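Local atomic coordinates of endo-alpha-(1->5)-L-arabinanase (Bacillus licheniformis, PDB entry 6B7K), a protein that probably hydrolyses internal alpha-(1->5)-arabinofuranosidic linkages of arabinan, as a calcium-binding glycoside hydrolase of family 43. Residues E192-D200 and G261-S269; V216-Y224 and T248-G259. One frame throughout, in Å; residues are numbered along the deposited sequence.

Contact 1. Residues E192-D200 and G261-S269. With CA (calcium ion), chain F.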
loop_
_atom_site.group_PDB
_atom_site.type_symbol
_atom_site.label_atom_id
_atom_site.label_comp_id
_atom_site.label_asym_id
_atom_site.label_seq_id
_atom_site.Cartn_x
_atom_site.Cartn_y
_atom_site.Cartn_z
ATOM N N GLU A 192 -3.887 -7.733 -4.198
ATOM C CA GLU A 192 -2.623 -7.023 -4.043
ATOM C C GLU A 192 -2.842 -5.862 -3.078
ATOM O O GLU A 192 -3.915 -5.726 -2.478
ATOM C CB GLU A 192 -2.091 -6.548 -5.401
ATOM C CG GLU A 192 -2.997 -5.560 -6.126
ATOM C CD GLU A 192 -2.523 -5.248 -7.536
ATOM O OE1 GLU A 192 -1.471 -5.780 -7.947
ATOM O OE2 GLU A 192 -3.206 -4.471 -8.237
ATOM N N ALA A 193 -1.815 -5.030 -2.929
ATOM C CA ALA A 193 -1.883 -3.801 -2.146
ATOM C C ALA A 193 -2.371 -4.015 -0.709
ATOM O O ALA A 193 -3.342 -3.386 -0.279
ATOM C CB ALA A 193 -2.757 -2.777 -2.857
ATOM N N PRO A 194 -1.708 -4.873 0.064
ATOM C CA PRO A 194 -2.185 -5.146 1.419
ATOM C C PRO A 194 -1.722 -4.093 2.410
ATOM O O PRO A 194 -0.639 -3.520 2.288
ATOM C CB PRO A 194 -1.554 -6.505 1.735
ATOM C CG PRO A 194 -0.245 -6.450 1.012
ATOM C CD PRO A 194 -0.474 -5.623 -0.238
ATOM N N ASN A 195 -2.571 -3.834 3.402
ATOM C CA ASN A 195 -2.160 -3.035 4.549
ATOM C C ASN A 195 -2.879 -3.563 5.783
ATOM O O ASN A 195 -4.079 -3.851 5.730
ATOM C CB ASN A 195 -2.435 -1.536 4.333
ATOM C CG ASN A 195 -3.909 -1.206 4.273
ATOM O OD1 ASN A 195 -4.511 -1.181 3.198
ATOM N ND2 ASN A 195 -4.500 -0.932 5.430
ATOM N N ILE A 196 -2.136 -3.709 6.879
ATOM C CA ILE A 196 -2.635 -4.314 8.108
ATOM C C ILE A 196 -2.612 -3.269 9.213
ATOM O O ILE A 196 -1.679 -2.463 9.297
ATOM C CB ILE A 196 -1.798 -5.545 8.515
ATOM C CG1 ILE A 196 -1.559 -6.456 7.313
ATOM C CG2 ILE A 196 -2.479 -6.307 9.639
ATOM C CD1 ILE A 196 -0.704 -7.659 7.628
ATOM N N THR A 197 -3.636 -3.290 10.065
ATOM C CA THR A 197 -3.694 -2.405 11.218
ATOM C C THR A 197 -4.328 -3.137 12.391
ATOM O O THR A 197 -5.198 -3.993 12.214
ATOM C CB THR A 197 -4.483 -1.122 10.917
ATOM O OG1 THR A 197 -4.591 -0.335 12.111
ATOM C CG2 THR A 197 -5.873 -1.454 10.401
ATOM N N TYR A 198 -3.878 -2.788 13.593
ATOM C CA TYR A 198 -4.402 -3.353 14.829
ATOM C C TYR A 198 -5.356 -2.368 15.492
ATOM O O TYR A 198 -5.073 -1.168 15.569
ATOM C CB TYR A 198 -3.267 -3.705 15.796
ATOM C CG TYR A 198 -3.738 -4.160 17.163
ATOM C CD1 TYR A 198 -4.050 -5.491 17.405
ATOM C CD2 TYR A 198 -3.867 -3.258 18.213
ATOM C CE1 TYR A 198 -4.480 -5.909 18.649
ATOM C CE2 TYR A 198 -4.298 -3.668 19.460
ATOM C CZ TYR A 198 -4.602 -4.994 19.672
ATOM O OH TYR A 198 -5.027 -5.403 20.913
ATOM N N LYS A 199 -6.482 -2.882 15.978
ATOM C CA LYS A 199 -7.441 -2.049 16.700
ATOM C C LYS A 199 -8.296 -2.932 17.592
ATOM O O LYS A 199 -8.998 -3.819 17.092
ATOM C CB LYS A 199 -8.318 -1.252 15.739
ATOM C CG LYS A 199 -9.440 -0.521 16.447
ATOM C CD LYS A 199 -10.241 0.337 15.500
ATOM C CE LYS A 199 -11.435 0.950 16.209
ATOM N NZ LYS A 199 -11.030 1.769 17.383
ATOM N N ASP A 200 -8.237 -2.687 18.898
ATOM C CA ASP A 200 -9.095 -3.335 19.887
ATOM C C ASP A 200 -9.080 -4.857 19.738
ATOM O O ASP A 200 -10.112 -5.509 19.574
ATOM C CB ASP A 200 -10.520 -2.781 19.808
ATOM C CG ASP A 200 -10.614 -1.344 20.291
ATOM O OD1 ASP A 200 -10.072 -0.449 19.609
ATOM O OD2 ASP A 200 -11.226 -1.110 21.355
ATOM N N GLY A 261 -8.961 1.417 -5.193
ATOM C CA GLY A 261 -8.015 0.415 -4.743
ATOM C C GLY A 261 -6.717 1.020 -4.261
ATOM O O GLY A 261 -6.599 2.232 -4.066
ATOM N N HIS A 262 -5.729 0.131 -4.112
ATOM C CA HIS A 262 -4.482 0.365 -3.392
ATOM C C HIS A 262 -4.674 1.343 -2.244
ATOM O O HIS A 262 -4.137 2.455 -2.258
ATOM C CB HIS A 262 -3.375 0.854 -4.321
ATOM C CG HIS A 262 -2.004 0.566 -3.797
ATOM N ND1 HIS A 262 -1.507 1.157 -2.654
ATOM C CD2 HIS A 262 -1.038 -0.274 -4.237
ATOM C CE1 HIS A 262 -0.289 0.704 -2.420
ATOM N NE2 HIS A 262 0.018 -0.169 -3.364
ATOM N N GLN A 263 -5.442 0.924 -1.248
ATOM C CA GLN A 263 -5.775 1.757 -0.110
ATOM C C GLN A 263 -4.675 1.699 0.946
ATOM O O GLN A 263 -3.733 0.905 0.870
ATOM C CB GLN A 263 -7.105 1.318 0.500
ATOM C CG GLN A 263 -7.003 0.055 1.346
ATOM C CD GLN A 263 -6.488 -1.141 0.565
ATOM O OE1 GLN A 263 -6.890 -1.373 -0.575
ATOM N NE2 GLN A 263 -5.584 -1.898 1.173
ATOM N N ASP A 264 -4.808 2.570 1.941
ATOM C CA ASP A 264 -3.969 2.537 3.128
ATOM C C ASP A 264 -4.701 3.295 4.223
ATOM O O ASP A 264 -5.492 4.200 3.942
ATOM C CB ASP A 264 -2.584 3.142 2.872
ATOM C CG ASP A 264 -1.534 2.627 3.841
ATOM O OD1 ASP A 264 -1.904 1.941 4.817
ATOM O OD2 ASP A 264 -0.337 2.895 3.620
ATOM N N VAL A 265 -4.442 2.911 5.471
ATOM C CA VAL A 265 -5.112 3.493 6.627
ATOM C C VAL A 265 -4.083 4.198 7.499
ATOM O O VAL A 265 -2.948 3.729 7.645
ATOM C CB VAL A 265 -5.884 2.428 7.437
ATOM C CG1 VAL A 265 -7.053 1.892 6.626
ATOM C CG2 VAL A 265 -4.957 1.295 7.851
ATOM N N LEU A 266 -4.483 5.329 8.079
ATOM C CA LEU A 266 -3.616 6.125 8.937
ATOM C C LEU A 266 -4.305 6.366 10.269
ATOM O O LEU A 266 -5.438 6.860 10.304
ATOM C CB LEU A 266 -3.263 7.467 8.289
ATOM C CG LEU A 266 -2.580 8.507 9.184
ATOM C CD1 LEU A 266 -1.204 8.026 9.621
ATOM C CD2 LEU A 266 -2.488 9.852 8.476
ATOM N N ASN A 267 -3.620 6.015 11.358
ATOM C CA ASN A 267 -4.066 6.296 12.720
ATOM C C ASN A 267 -5.431 5.683 13.023
ATOM O O ASN A 267 -6.141 6.159 13.916
ATOM C CB ASN A 267 -4.088 7.808 12.986
ATOM C CG ASN A 267 -3.891 8.150 14.452
ATOM O OD1 ASN A 267 -3.439 7.321 15.243
ATOM N ND2 ASN A 267 -4.222 9.383 14.821
ATOM N N ASN A 268 -5.806 4.634 12.285
ATOM C CA ASN A 268 -7.084 3.943 12.476
ATOM C C ASN A 268 -8.266 4.905 12.370
ATOM O O ASN A 268 -9.252 4.784 13.100
ATOM C CB ASN A 268 -7.120 3.196 13.813
ATOM C CG ASN A 268 -6.319 1.913 13.786
ATOM O OD1 ASN A 268 -6.139 1.302 12.733
ATOM N ND2 ASN A 268 -5.840 1.490 14.952
ATOM N N SER A 269 -8.171 5.870 11.456
ATOM C CA SER A 269 -9.220 6.877 11.344
ATOM C C SER A 269 -9.304 7.477 9.948
ATOM O O SER A 269 -10.229 8.241 9.655
ATOM C CB SER A 269 -8.997 7.988 12.372
ATOM O OG SER A 269 -7.752 8.634 12.162
HETATM CA CA CA F . 0.717 1.679 5.551
HETATM O O HOH W 1 -0.660 2.536 7.598
#
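A chi1 of 77° sets CG of Q263 between its backbone N and carbonyl carbon, and a bend at chi2 then carries the carboxamide across to strand 192-199; N195, turned about its own chi1 in the same way, brings its amide out to meet it. NE2 of Q263 donates twice. It reaches the carbonyl O of A193 (3.1 Å) almost head-on, and N195 OD1 by a bond whose modelled length is too short to be trusted, the two amide planes lying 41° apart. Since OE1 of Q263 also accepts from S208 OG, both ends of the amide are held. Putting an alanine here would probably leave A193 O without this donor and S208 OG without its acceptor, opening a gap beside the N195 amide. The two segments belong to the innermost strands of neighbouring blades of the five-bladed beta-propeller of family 43; they run nearly parallel, 16° apart and 6.9 Å between axes, and every hydrogen bond across has a side chain at one end at least. Toward the predicted active site, CB of A193 sits over a face of the H262 ring, 3.7 Å from its centroid, in a CH-pi contact. Next to Q263, D264 grips a calcium ion through both carboxylate oxygens, OD1 at 2.7 Å and OD2 at 2.5 Å; D84 and D142 share the metal, and S25 OG bonds OD2. Farther along, CG2 of T197 packs on CG2 of V265 (3.9 Å). N268 then closes the row, its OD1 doubtfully close to the T197 hydroxyl and its ND2 donating to Y198 O (2.8 Å).

Contact 2. Residues V216-Y224 and T248-G259; sequences VDSTYKIAY and TILDSGNDRWKG
K258 passes obliquely over V216, its methylenes following the carbonyl O. Its CB is 3.5 Å from that O of V216; CG stays beside the same oxygen, and CD comes closer to it, while also packing 3.6 Å from CG1 of V216. Bends at chi3 (74°) and chi4 then curl the chain back past CE, so that NZ ends on its own loop, donating to N254 O at 3.0 Å. Inward from this pair, G259 takes a positive phi and turns the chain; its CA-H points to Y220 O (3.3 Å), and its carbonyl O lies at the edge of the Y220 ring. Beyond it the segments become an antiparallel ladder, the outer edge of one propeller blade, from which residues 252-256 lead on to the first strand of the next. A classic beta bulge interrupts this ladder: L250 and D251 both face I222, whose O accepts from L250 N (2.6 Å) and weakly from D251 N, while I222 N donates to D251 O (3.1 Å). The carboxylate of D251 forms an Asx turn through OD1 to G253 N and a salt bridge through OD2 to R273. At the far end, Y224 carries its ring, with chi1 at 53°, back against T248 and L250. T248 OG1 lies over one face while bonding to Y224 O, and CB of L250 meets the ring edge at CE1 (3.5 Å).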
loop_
_atom_site.group_PDB
_atom_site.type_symbol
_atom_site.label_atom_id
_atom_site.label_comp_id
_atom_site.label_asym_id
_atom_site.label_seq_id
_atom_site.Cartn_x
_atom_site.Cartn_y
_atom_site.Cartn_z
ATOM N N VAL A 216 -11.305 4.005 -16.373
ATOM C CA VAL A 216 -12.749 4.012 -16.136
ATOM C C VAL A 216 -13.300 2.595 -16.085
ATOM O O VAL A 216 -14.234 2.308 -15.326
ATOM C CB VAL A 216 -13.466 4.846 -17.222
ATOM C CG1 VAL A 216 -14.979 4.705 -17.112
ATOM C CG2 VAL A 216 -13.084 6.292 -17.121
ATOM N N ASP A 217 -12.731 1.686 -16.873
ATOM C CA ASP A 217 -13.242 0.330 -17.003
ATOM C C ASP A 217 -12.585 -0.666 -16.051
ATOM O O ASP A 217 -12.867 -1.863 -16.145
ATOM C CB ASP A 217 -13.070 -0.154 -18.443
ATOM C CG ASP A 217 -14.226 0.240 -19.329
ATOM O OD1 ASP A 217 -15.242 0.739 -18.801
ATOM O OD2 ASP A 217 -14.118 0.046 -20.557
ATOM N N SER A 218 -11.734 -0.212 -15.140
ATOM C CA SER A 218 -11.010 -1.135 -14.279
ATOM C C SER A 218 -11.912 -1.689 -13.183
ATOM O O SER A 218 -12.705 -0.961 -12.580
ATOM C CB SER A 218 -9.794 -0.447 -13.659
ATOM O OG SER A 218 -10.161 0.736 -12.973
ATOM N N THR A 219 -11.785 -2.990 -12.932
ATOM C CA THR A 219 -12.498 -3.659 -11.844
ATOM C C THR A 219 -11.575 -3.689 -10.636
ATOM O O THR A 219 -10.712 -4.557 -10.524
ATOM C CB THR A 219 -12.910 -5.069 -12.247
ATOM O OG1 THR A 219 -11.736 -5.851 -12.501
ATOM C CG2 THR A 219 -13.772 -5.046 -13.508
ATOM N N TYR A 220 -11.723 -2.718 -9.750
ATOM C CA TYR A 220 -10.862 -2.621 -8.585
ATOM C C TYR A 220 -11.744 -2.460 -7.358
ATOM O O TYR A 220 -12.626 -1.594 -7.331
ATOM C CB TYR A 220 -9.884 -1.441 -8.725
ATOM C CG TYR A 220 -8.455 -1.687 -8.255
ATOM C CD1 TYR A 220 -7.961 -2.974 -8.090
ATOM C CD2 TYR A 220 -7.600 -0.619 -7.980
ATOM C CE1 TYR A 220 -6.658 -3.192 -7.664
ATOM C CE2 TYR A 220 -6.298 -0.829 -7.550
ATOM C CZ TYR A 220 -5.835 -2.114 -7.392
ATOM O OH TYR A 220 -4.541 -2.312 -6.973
ATOM N N LYS A 221 -11.501 -3.280 -6.341
ATOM C CA LYS A 221 -12.307 -3.271 -5.133
ATOM C C LYS A 221 -11.397 -3.215 -3.916
ATOM O O LYS A 221 -10.185 -3.415 -4.008
ATOM C CB LYS A 221 -13.221 -4.498 -5.067
ATOM C CG LYS A 221 -14.245 -4.554 -6.180
ATOM C CD LYS A 221 -14.880 -5.927 -6.230
ATOM C CE LYS A 221 -15.741 -6.083 -7.465
ATOM N NZ LYS A 221 -14.923 -5.958 -8.701
ATOM N N ILE A 222 -12.000 -2.927 -2.765
ATOM C CA ILE A 222 -11.304 -2.879 -1.485
ATOM C C ILE A 222 -12.019 -3.829 -0.536
ATOM O O ILE A 222 -13.216 -3.661 -0.270
ATOM C CB ILE A 222 -11.263 -1.456 -0.904
ATOM C CG1 ILE A 222 -10.436 -0.535 -1.805
ATOM C CG2 ILE A 222 -10.703 -1.474 0.510
ATOM C CD1 ILE A 222 -10.436 0.907 -1.358
ATOM N N ALA A 223 -11.291 -4.825 -0.035
ATOM C CA ALA A 223 -11.843 -5.839 0.851
ATOM C C ALA A 223 -10.975 -5.959 2.094
ATOM O O ALA A 223 -9.765 -5.718 2.049
ATOM C CB ALA A 223 -11.946 -7.199 0.152
ATOM N N TYR A 224 -11.599 -6.350 3.202
ATOM C CA TYR A 224 -10.935 -6.378 4.497
ATOM C C TYR A 224 -11.234 -7.682 5.225
ATOM O O TYR A 224 -12.160 -8.419 4.876
ATOM C CB TYR A 224 -11.356 -5.181 5.367
ATOM C CG TYR A 224 -12.851 -5.021 5.522
ATOM C CD1 TYR A 224 -13.598 -4.345 4.567
ATOM C CD2 TYR A 224 -13.516 -5.539 6.624
ATOM C CE1 TYR A 224 -14.963 -4.194 4.700
ATOM C CE2 TYR A 224 -14.884 -5.389 6.769
ATOM C CZ TYR A 224 -15.601 -4.717 5.801
ATOM O OH TYR A 224 -16.961 -4.565 5.932
ATOM N N THR A 248 -14.684 -9.162 2.591
ATOM C CA THR A 248 -15.877 -8.326 2.617
ATOM C C THR A 248 -15.555 -6.993 1.952
ATOM O O THR A 248 -14.625 -6.295 2.369
ATOM C CB THR A 248 -16.361 -8.115 4.048
ATOM O OG1 THR A 248 -15.242 -7.804 4.884
ATOM C CG2 THR A 248 -17.056 -9.363 4.567
ATOM N N ILE A 249 -16.319 -6.643 0.924
ATOM C CA ILE A 249 -16.013 -5.479 0.101
ATOM C C ILE A 249 -16.392 -4.210 0.855
ATOM O O ILE A 249 -17.546 -4.034 1.261
ATOM C CB ILE A 249 -16.735 -5.556 -1.250
ATOM C CG1 ILE A 249 -16.143 -6.689 -2.092
ATOM C CG2 ILE A 249 -16.639 -4.229 -1.984
ATOM C CD1 ILE A 249 -16.854 -6.907 -3.404
ATOM N N LEU A 250 -15.416 -3.325 1.046
ATOM C CA LEU A 250 -15.659 -2.030 1.666
ATOM C C LEU A 250 -16.036 -0.965 0.650
ATOM O O LEU A 250 -16.771 -0.027 0.986
ATOM C CB LEU A 250 -14.417 -1.573 2.438
ATOM C CG LEU A 250 -14.518 -0.253 3.204
ATOM C CD1 LEU A 250 -15.583 -0.338 4.289
ATOM C CD2 LEU A 250 -13.169 0.123 3.795
ATOM N N ASP A 251 -15.555 -1.091 -0.584
ATOM C CA ASP A 251 -15.821 -0.089 -1.612
ATOM C C ASP A 251 -15.629 -0.730 -2.977
ATOM O O ASP A 251 -14.538 -1.226 -3.280
ATOM C CB ASP A 251 -14.894 1.115 -1.442
ATOM C CG ASP A 251 -15.205 2.230 -2.416
ATOM O OD1 ASP A 251 -16.302 2.214 -3.013
ATOM O OD2 ASP A 251 -14.348 3.122 -2.589
ATOM N N SER A 252 -16.680 -0.724 -3.795
ATOM C CA SER A 252 -16.594 -1.189 -5.171
ATOM C C SER A 252 -16.739 -0.069 -6.192
ATOM O O SER A 252 -16.579 -0.323 -7.390
ATOM C CB SER A 252 -17.660 -2.266 -5.438
ATOM O OG SER A 252 -18.934 -1.858 -4.968
ATOM N N GLY A 253 -17.028 1.148 -5.757
ATOM C CA GLY A 253 -17.125 2.294 -6.637
ATOM C C GLY A 253 -18.553 2.797 -6.765
ATOM O O GLY A 253 -19.521 2.155 -6.354
ATOM N N ASN A 254 -18.663 3.985 -7.351
ATOM C CA ASN A 254 -19.956 4.601 -7.625
ATOM C C ASN A 254 -19.956 5.062 -9.081
ATOM O O ASN A 254 -19.101 4.676 -9.889
ATOM C CB ASN A 254 -20.244 5.736 -6.632
ATOM C CG ASN A 254 -19.087 6.716 -6.500
ATOM O OD1 ASN A 254 -18.171 6.731 -7.321
ATOM N ND2 ASN A 254 -19.130 7.542 -5.460
ATOM N N ASP A 255 -20.926 5.906 -9.437
ATOM C CA ASP A 255 -21.033 6.356 -10.822
ATOM C C ASP A 255 -19.885 7.281 -11.211
ATOM O O ASP A 255 -19.494 7.319 -12.384
ATOM C CB ASP A 255 -22.376 7.051 -11.043
ATOM C CG ASP A 255 -23.547 6.086 -10.990
ATOM O OD1 ASP A 255 -23.713 5.396 -9.963
ATOM O OD2 ASP A 255 -24.307 6.024 -11.979
ATOM N N ARG A 256 -19.332 8.026 -10.255
ATOM C CA ARG A 256 -18.253 8.963 -10.547
ATOM C C ARG A 256 -16.884 8.297 -10.430
ATOM O O ARG A 256 -16.092 8.322 -11.377
ATOM C CB ARG A 256 -18.351 10.179 -9.615
ATOM C CG ARG A 256 -17.023 10.875 -9.334
ATOM C CD ARG A 256 -16.855 12.176 -10.103
ATOM N NE ARG A 256 -15.671 12.895 -9.644
ATOM C CZ ARG A 256 -15.280 14.079 -10.106
ATOM N NH1 ARG A 256 -15.980 14.687 -11.051
ATOM N NH2 ARG A 256 -14.187 14.652 -9.622
ATOM N N TRP A 257 -16.598 7.692 -9.281
ATOM C CA TRP A 257 -15.306 7.069 -9.025
ATOM C C TRP A 257 -15.411 5.575 -9.300
ATOM O O TRP A 257 -16.233 4.883 -8.690
ATOM C CB TRP A 257 -14.852 7.334 -7.591
ATOM C CG TRP A 257 -14.758 8.792 -7.294
ATOM C CD1 TRP A 257 -15.615 9.530 -6.535
ATOM C CD2 TRP A 257 -13.764 9.700 -7.778
ATOM N NE1 TRP A 257 -15.209 10.842 -6.506
ATOM C CE2 TRP A 257 -14.074 10.973 -7.261
ATOM C CE3 TRP A 257 -12.639 9.560 -8.593
ATOM C CZ2 TRP A 257 -13.298 12.099 -7.533
ATOM C CZ3 TRP A 257 -11.870 10.675 -8.860
ATOM C CH2 TRP A 257 -12.202 11.930 -8.332
ATOM N N LYS A 258 -14.581 5.088 -10.216
ATOM C CA LYS A 258 -14.618 3.704 -10.656
ATOM C C LYS A 258 -13.326 3.003 -10.263
ATOM O O LYS A 258 -12.246 3.601 -10.306
ATOM C CB LYS A 258 -14.828 3.617 -12.169
ATOM C CG LYS A 258 -15.778 4.675 -12.710
ATOM C CD LYS A 258 -16.532 4.181 -13.930
ATOM C CE LYS A 258 -17.616 3.185 -13.549
ATOM N NZ LYS A 258 -18.676 3.817 -12.715
ATOM N N GLY A 259 -13.450 1.739 -9.875
ATOM C CA GLY A 259 -12.321 0.927 -9.487
ATOM C C GLY A 259 -11.430 1.542 -8.422
ATOM O O GLY A 259 -10.277 1.898 -8.682
#

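Overall arrangement
The centre of contact 1 lies about 8 Å from the centre of the chain and that of contact 2 about 16 Å; both are partly buried, but only contact 2 includes exposed touching residues. Both draw on strand 257-266 and on the blade that runs from strand 191-199 to strand 248-251: contact 1 joins innermost strands of adjacent blades, contact 2 the outer strands of one blade and its passage to the next. Side-chain amides and a calcium-binding carboxylate mark the first; a bulged backbone ladder and a lysine folded onto its own loop mark the second. Y220 bridges them, its OH making a weak, probable hydrogen bond to OE2 of E192, the predicted proton donor, and I222 CD1 packs against Q263 CB.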